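Local atomic coordinates of major extracellular endoglucanase (Xanthomonas campestris pv. campestris, PDB entry 4TUF), a protein that hydrolyses internal beta-1,4-glucosidic linkages in cellulose, lichenin and cereal beta-glucans, seen here as its glycoside hydrolase family 5 catalytic domain. Residues Cys204-Gly209 with Trp261-Gly266; Tyr238-Phe243 with Lys291-Ala296. All coordinates share one frame; numbering follows the deposited sequence.

Contact 1: Cys204-Gly209 with Trp261-Gly266; sequences CSTNGG and WERHFG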
loop_
_atom_site.group_PDB
_atom_site.type_symbol
_atom_site.label_atom_id
_atom_site.label_comp_id
_atom_site.label_asym_id
_atom_site.label_seq_id
_atom_site.Cartn_x
_atom_site.Cartn_y
_atom_site.Cartn_z
ATOM N N CYS A 204 -17.095 -14.209 12.164
ATOM C CA CYS A 204 -16.569 -13.037 12.862
ATOM C C CYS A 204 -16.448 -11.827 11.948
ATOM O O CYS A 204 -15.391 -11.200 11.857
ATOM C CB CYS A 204 -15.213 -13.369 13.488
ATOM S SG CYS A 204 -14.530 -12.111 14.594
ATOM N N SER A 205 -17.538 -11.510 11.262
ATOM C CA SER A 205 -17.568 -10.369 10.360
ATOM C C SER A 205 -18.998 -9.993 10.012
ATOM O O SER A 205 -19.797 -10.859 9.666
ATOM C CB SER A 205 -16.784 -10.674 9.081
ATOM O OG SER A 205 -16.994 -9.676 8.099
ATOM N N THR A 206 -19.327 -8.708 10.113
ATOM C CA THR A 206 -20.556 -8.213 9.500
ATOM C C THR A 206 -20.239 -7.866 8.050
ATOM O O THR A 206 -19.449 -6.960 7.775
ATOM C CB THR A 206 -21.129 -6.990 10.223
ATOM O OG1 THR A 206 -21.511 -7.357 11.555
ATOM C CG2 THR A 206 -22.347 -6.458 9.480
ATOM N N ASN A 207 -20.851 -8.600 7.129
ATOM C CA ASN A 207 -20.474 -8.532 5.721
ATOM C C ASN A 207 -21.220 -7.481 4.904
ATOM O O ASN A 207 -22.146 -6.835 5.396
ATOM C CB ASN A 207 -20.672 -9.901 5.076
ATOM C CG ASN A 207 -19.693 -10.931 5.593
ATOM O OD1 ASN A 207 -18.616 -10.591 6.089
ATOM N ND2 ASN A 207 -20.057 -12.200 5.474
ATOM N N GLY A 208 -20.798 -7.321 3.650
ATOM C CA GLY A 208 -21.411 -6.376 2.733
ATOM C C GLY A 208 -20.749 -5.008 2.715
ATOM O O GLY A 208 -20.421 -4.450 3.762
ATOM N N GLY A 209 -20.550 -4.466 1.517
ATOM C CA GLY A 209 -20.022 -3.122 1.369
ATOM C C GLY A 209 -18.559 -3.006 1.744
ATOM O O GLY A 209 -18.115 -1.967 2.234
ATOM N N TRP A 261 -16.235 2.673 8.961
ATOM C CA TRP A 261 -14.782 2.620 9.027
ATOM C C TRP A 261 -14.337 1.979 10.331
ATOM O O TRP A 261 -13.386 1.200 10.355
ATOM C CB TRP A 261 -14.182 4.019 8.894
ATOM C CG TRP A 261 -14.444 4.661 7.567
ATOM C CD1 TRP A 261 -14.533 4.039 6.357
ATOM C CD2 TRP A 261 -14.666 6.052 7.321
ATOM N NE1 TRP A 261 -14.786 4.960 5.368
ATOM C CE2 TRP A 261 -14.873 6.204 5.936
ATOM C CE3 TRP A 261 -14.703 7.186 8.134
ATOM C CZ2 TRP A 261 -15.120 7.440 5.349
ATOM C CZ3 TRP A 261 -14.947 8.414 7.548
ATOM C CH2 TRP A 261 -15.153 8.530 6.170
ATOM N N GLU A 262 -15.030 2.310 11.416
ATOM C CA GLU A 262 -14.727 1.724 12.716
ATOM C C GLU A 262 -14.865 0.209 12.662
ATOM O O GLU A 262 -13.964 -0.516 13.076
ATOM C CB GLU A 262 -15.641 2.305 13.798
ATOM C CG GLU A 262 -15.374 1.783 15.201
ATOM C CD GLU A 262 -14.149 2.412 15.845
ATOM O OE1 GLU A 262 -13.482 3.247 15.192
ATOM O OE2 GLU A 262 -13.857 2.072 17.012
ATOM N N ARG A 263 -15.989 -0.257 12.128
ATOM C CA ARG A 263 -16.248 -1.685 11.984
ATOM C C ARG A 263 -15.187 -2.427 11.173
ATOM O O ARG A 263 -14.692 -3.472 11.594
ATOM C CB ARG A 263 -17.611 -1.912 11.335
ATOM C CG ARG A 263 -17.928 -3.375 11.118
ATOM C CD ARG A 263 -19.420 -3.621 11.113
ATOM N NE ARG A 263 -20.064 -3.104 9.912
ATOM C CZ ARG A 263 -21.222 -2.453 9.914
ATOM N NH1 ARG A 263 -21.855 -2.230 11.059
ATOM N NH2 ARG A 263 -21.743 -2.022 8.773
ATOM N N HIS A 264 -14.924 -1.940 9.964
ATOM C CA HIS A 264 -13.956 -2.550 9.052
ATOM C C HIS A 264 -12.483 -2.519 9.464
ATOM O O HIS A 264 -11.797 -3.520 9.342
ATOM C CB HIS A 264 -14.112 -1.962 7.653
ATOM C CG HIS A 264 -15.408 -2.307 6.995
ATOM N ND1 HIS A 264 -15.895 -1.620 5.909
ATOM C CD2 HIS A 264 -16.319 -3.265 7.271
ATOM C CE1 HIS A 264 -17.049 -2.140 5.542
ATOM N NE2 HIS A 264 -17.329 -3.140 6.353
ATOM N N PHE A 265 -11.995 -1.389 9.958
ATOM C CA PHE A 265 -10.619 -1.337 10.430
ATOM C C PHE A 265 -10.362 -0.581 11.714
ATOM O O PHE A 265 -9.438 -0.853 12.410
ATOM C CB PHE A 265 -9.681 -0.823 9.339
ATOM C CG PHE A 265 -10.034 0.518 8.816
ATOM C CD1 PHE A 265 -10.901 0.638 7.798
ATOM C CD2 PHE A 265 -9.495 1.639 9.352
ATOM C CE1 PHE A 265 -11.234 1.857 7.316
ATOM C CE2 PHE A 265 -9.823 2.869 8.884
ATOM C CZ PHE A 265 -10.696 2.977 7.864
ATOM N N GLY A 266 -11.176 0.416 11.969
ATOM C CA GLY A 266 -10.904 1.430 12.958
ATOM C C GLY A 266 -10.832 0.954 14.368
ATOM O O GLY A 266 -10.065 1.411 15.164
#
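R263 reaches T206 by leaving the helix with CG anti to its backbone N (chi1 178°) and then bending at chi3 (72°), so that the end of the chain lies beside the threonine. T206 meets it with CB and CG2. Their closest approach is 3.9 Å, from T206 CB to R263 CD, and the two side chains cross at about a right angle. The methyl T206 CG2 sits over one face of the guanidinium, 4.2 Å from R263 CZ and displaced toward the rim of the group, while the backbone N of T206 is hydrogen-bonded to OE1 of Q217, a residue the R263 side chain also touches. In H264, the next residue of the helix, CG lies anti to the carbonyl carbon (chi1 -67°), which brings the ring toward the carbonyls of G208 and G209. H264 CE1 comes to 3.5 Å from G209 O at an oblique angle. G208 O lies at the ring edge, near its plane, yet 4.2 Å from H264 NE2, too far to make a hydrogen bond. G209 O has its polar partner in the hydroxyl of Y247. Within the loop S205 OG donates to N207 OD1 over 2.7 Å, and C204 is tied to C221 by a disulfide. The helix has a wider, pi-type turn at 262-266. This contact joins the long loop between strands 192-195 and 231-238 to helix 257-266 on the outside of the TIM barrel. T206 CB and CG2 rest on the R263 side chain and its guanidinium face, and the H264 ring lies against the G208 and G209 carbonyls; with no hydrogen bond or ion pair running directly between the two segments, the chemistry implies that van der Waals packing joins them.

Contact 2: Tyr238-Phe243 with Lys291-Ala296; sequences YGPDVF and KTWQDA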
loop_
_atom_site.group_PDB
_atom_site.type_symbol
_atom_site.label_atom_id
_atom_site.label_comp_id
_atom_site.label_asym_id
_atom_site.label_seq_id
_atom_site.Cartn_x
_atom_site.Cartn_y
_atom_site.Cartn_z
ATOM N N TYR A 238 -11.742 2.991 -0.079
ATOM C CA TYR A 238 -11.975 3.946 -1.156
ATOM C C TYR A 238 -13.367 4.567 -1.056
ATOM O O TYR A 238 -14.168 4.187 -0.194
ATOM C CB TYR A 238 -11.805 3.274 -2.513
ATOM C CG TYR A 238 -10.534 2.478 -2.641
ATOM C CD1 TYR A 238 -9.361 3.072 -3.085
ATOM C CD2 TYR A 238 -10.505 1.127 -2.315
ATOM C CE1 TYR A 238 -8.195 2.344 -3.193
ATOM C CE2 TYR A 238 -9.346 0.391 -2.426
ATOM C CZ TYR A 238 -8.195 1.007 -2.868
ATOM O OH TYR A 238 -7.034 0.283 -2.982
ATOM N N GLY A 239 -13.644 5.526 -1.936
ATOM C CA GLY A 239 -14.897 6.256 -1.915
ATOM C C GLY A 239 -15.759 6.037 -3.145
ATOM O O GLY A 239 -15.547 5.091 -3.907
ATOM N N PRO A 240 -16.735 6.932 -3.351
ATOM C CA PRO A 240 -17.810 6.799 -4.342
ATOM C C PRO A 240 -17.340 6.520 -5.770
ATOM O O PRO A 240 -18.068 5.855 -6.507
ATOM C CB PRO A 240 -18.514 8.157 -4.272
ATOM C CG PRO A 240 -18.238 8.647 -2.896
ATOM C CD PRO A 240 -16.846 8.186 -2.586
ATOM N N ASP A 241 -16.163 7.005 -6.155
ATOM C CA ASP A 241 -15.734 6.874 -7.547
ATOM C C ASP A 241 -14.938 5.604 -7.819
ATOM O O ASP A 241 -14.489 5.384 -8.943
ATOM C CB ASP A 241 -14.917 8.094 -7.977
ATOM C CG ASP A 241 -13.835 8.453 -6.986
ATOM O OD1 ASP A 241 -13.565 7.648 -6.065
ATOM O OD2 ASP A 241 -13.250 9.548 -7.136
ATOM N N VAL A 242 -14.758 4.774 -6.796
ATOM C CA VAL A 242 -14.217 3.436 -7.001
ATOM C C VAL A 242 -15.374 2.456 -7.091
ATOM O O VAL A 242 -15.438 1.626 -7.998
ATOM C CB VAL A 242 -13.260 3.020 -5.875
ATOM C CG1 VAL A 242 -13.025 1.496 -5.891
ATOM C CG2 VAL A 242 -11.949 3.786 -6.001
ATOM N N PHE A 243 -16.295 2.575 -6.144
ATOM C CA PHE A 243 -17.531 1.810 -6.165
ATOM C C PHE A 243 -18.570 2.580 -5.373
ATOM O O PHE A 243 -18.261 3.143 -4.323
ATOM C CB PHE A 243 -17.329 0.408 -5.580
ATOM C CG PHE A 243 -18.528 -0.494 -5.718
ATOM C CD1 PHE A 243 -19.577 -0.428 -4.811
ATOM C CD2 PHE A 243 -18.598 -1.422 -6.745
ATOM C CE1 PHE A 243 -20.680 -1.261 -4.939
ATOM C CE2 PHE A 243 -19.698 -2.261 -6.879
ATOM C CZ PHE A 243 -20.738 -2.183 -5.976
ATOM N N LYS A 291 -15.214 14.442 -2.697
ATOM C CA LYS A 291 -14.643 15.537 -1.928
ATOM C C LYS A 291 -15.036 15.346 -0.467
ATOM O O LYS A 291 -14.179 15.161 0.401
ATOM C CB LYS A 291 -15.135 16.883 -2.463
ATOM C CG LYS A 291 -14.092 17.987 -2.491
ATOM C CD LYS A 291 -13.812 18.539 -1.104
ATOM C CE LYS A 291 -13.071 19.871 -1.183
ATOM N NZ LYS A 291 -12.837 20.459 0.168
ATOM N N THR A 292 -16.342 15.360 -0.217
ATOM C CA THR A 292 -16.893 15.122 1.114
ATOM C C THR A 292 -16.334 13.859 1.772
ATOM O O THR A 292 -15.946 13.878 2.937
ATOM C CB THR A 292 -18.425 15.003 1.065
ATOM O OG1 THR A 292 -18.975 16.110 0.338
ATOM C CG2 THR A 292 -18.998 14.985 2.469
ATOM N N TRP A 293 -16.289 12.768 1.015
ATOM C CA TRP A 293 -15.831 11.486 1.543
ATOM C C TRP A 293 -14.383 11.530 2.038
ATOM O O TRP A 293 -14.089 11.055 3.135
ATOM C CB TRP A 293 -15.979 10.385 0.489
ATOM C CG TRP A 293 -15.416 9.082 0.957
ATOM C CD1 TRP A 293 -16.048 8.143 1.717
ATOM C CD2 TRP A 293 -14.095 8.583 0.718
ATOM N NE1 TRP A 293 -15.204 7.088 1.962
ATOM C CE2 TRP A 293 -13.999 7.334 1.359
ATOM C CE3 TRP A 293 -12.988 9.068 0.021
ATOM C CZ2 TRP A 293 -12.838 6.567 1.328
ATOM C CZ3 TRP A 293 -11.840 8.306 -0.014
ATOM C CH2 TRP A 293 -11.772 7.067 0.634
ATOM N N GLN A 294 -13.483 12.085 1.229
ATOM C CA GLN A 294 -12.073 12.177 1.605
ATOM C C GLN A 294 -11.896 13.070 2.824
ATOM O O GLN A 294 -11.110 12.756 3.718
ATOM C CB GLN A 294 -11.218 12.696 0.441
ATOM C CG GLN A 294 -11.119 11.725 -0.724
ATOM C CD GLN A 294 -9.898 11.949 -1.592
ATOM O OE1 GLN A 294 -8.822 12.284 -1.099
ATOM N NE2 GLN A 294 -10.061 11.760 -2.896
ATOM N N ASP A 295 -12.629 14.180 2.855
ATOM C CA ASP A 295 -12.584 15.090 3.991
ATOM C C ASP A 295 -12.975 14.373 5.279
ATOM O O ASP A 295 -12.289 14.492 6.292
ATOM C CB ASP A 295 -13.504 16.289 3.761
ATOM C CG ASP A 295 -12.930 17.288 2.776
ATOM O OD1 ASP A 295 -11.692 17.341 2.621
ATOM O OD2 ASP A 295 -13.722 18.034 2.165
ATOM N N ALA A 296 -14.071 13.619 5.228
ATOM C CA ALA A 296 -14.581 12.910 6.400
ATOM C C ALA A 296 -13.631 11.814 6.879
ATOM O O ALA A 296 -13.484 11.598 8.084
ATOM C CB ALA A 296 -15.949 12.319 6.099
HETATM O O HOH W 1 -15.203 4.517 2.357
#
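The W293 indole lays one face on the backbone of Y238 and G239. G239 CA stands over the six-membered ring, 3.6 Å from its centroid and 14° off the normal, a CH-pi contact, and the carbonyl carbon of Y238 lies over the same face toward the rim. The P240 ring arrives obliquely, its CD 3.9 Å from W293 CB. F248 meets the indole with its ring plane about 80° to it. With chi1 at 175°, W293 CG is swung away from the backbone N, which carries the indole off the helix and onto the G239 backbone. W293 NE1 donates to a water at 2.6 Å, and that water in turn donates to Y238 O at 2.8 Å, so a bridge satisfies both buried polar atoms. The Y238 side chain points away from the helix, and its OH bonds E278 and E157, probably the nucleophile and the proton donor. The contact therefore backs onto the probable catalytic centre. Here the loop leaving the C-terminal end of barrel strand 231-238 packs on helix 288-303; W293 also touches M257 of helix 257-266, and Q294 and D295 reach L339 of helix 334-344.

Overall arrangement
Contact 2 is buried and contact 1 lies at the surface, although both sit about equally far from the centre of the chain and their own centres are about 17 Å apart. They follow the loops on either end of strand 231-238: contact 1 uses the one leading toward it, contact 2 the one leaving it. Helix 257-266 links them. Its W261 meets W293 at about 75° between ring planes, W261 CZ2 lying 3.4 Å from W293 NE1. In the buried contact an aromatic face and a bridging water do the joining, and Y238 extends from it to the probable catalytic glutamates; outside, threonine, arginine and histidine merely touch, well away from the annotated sites.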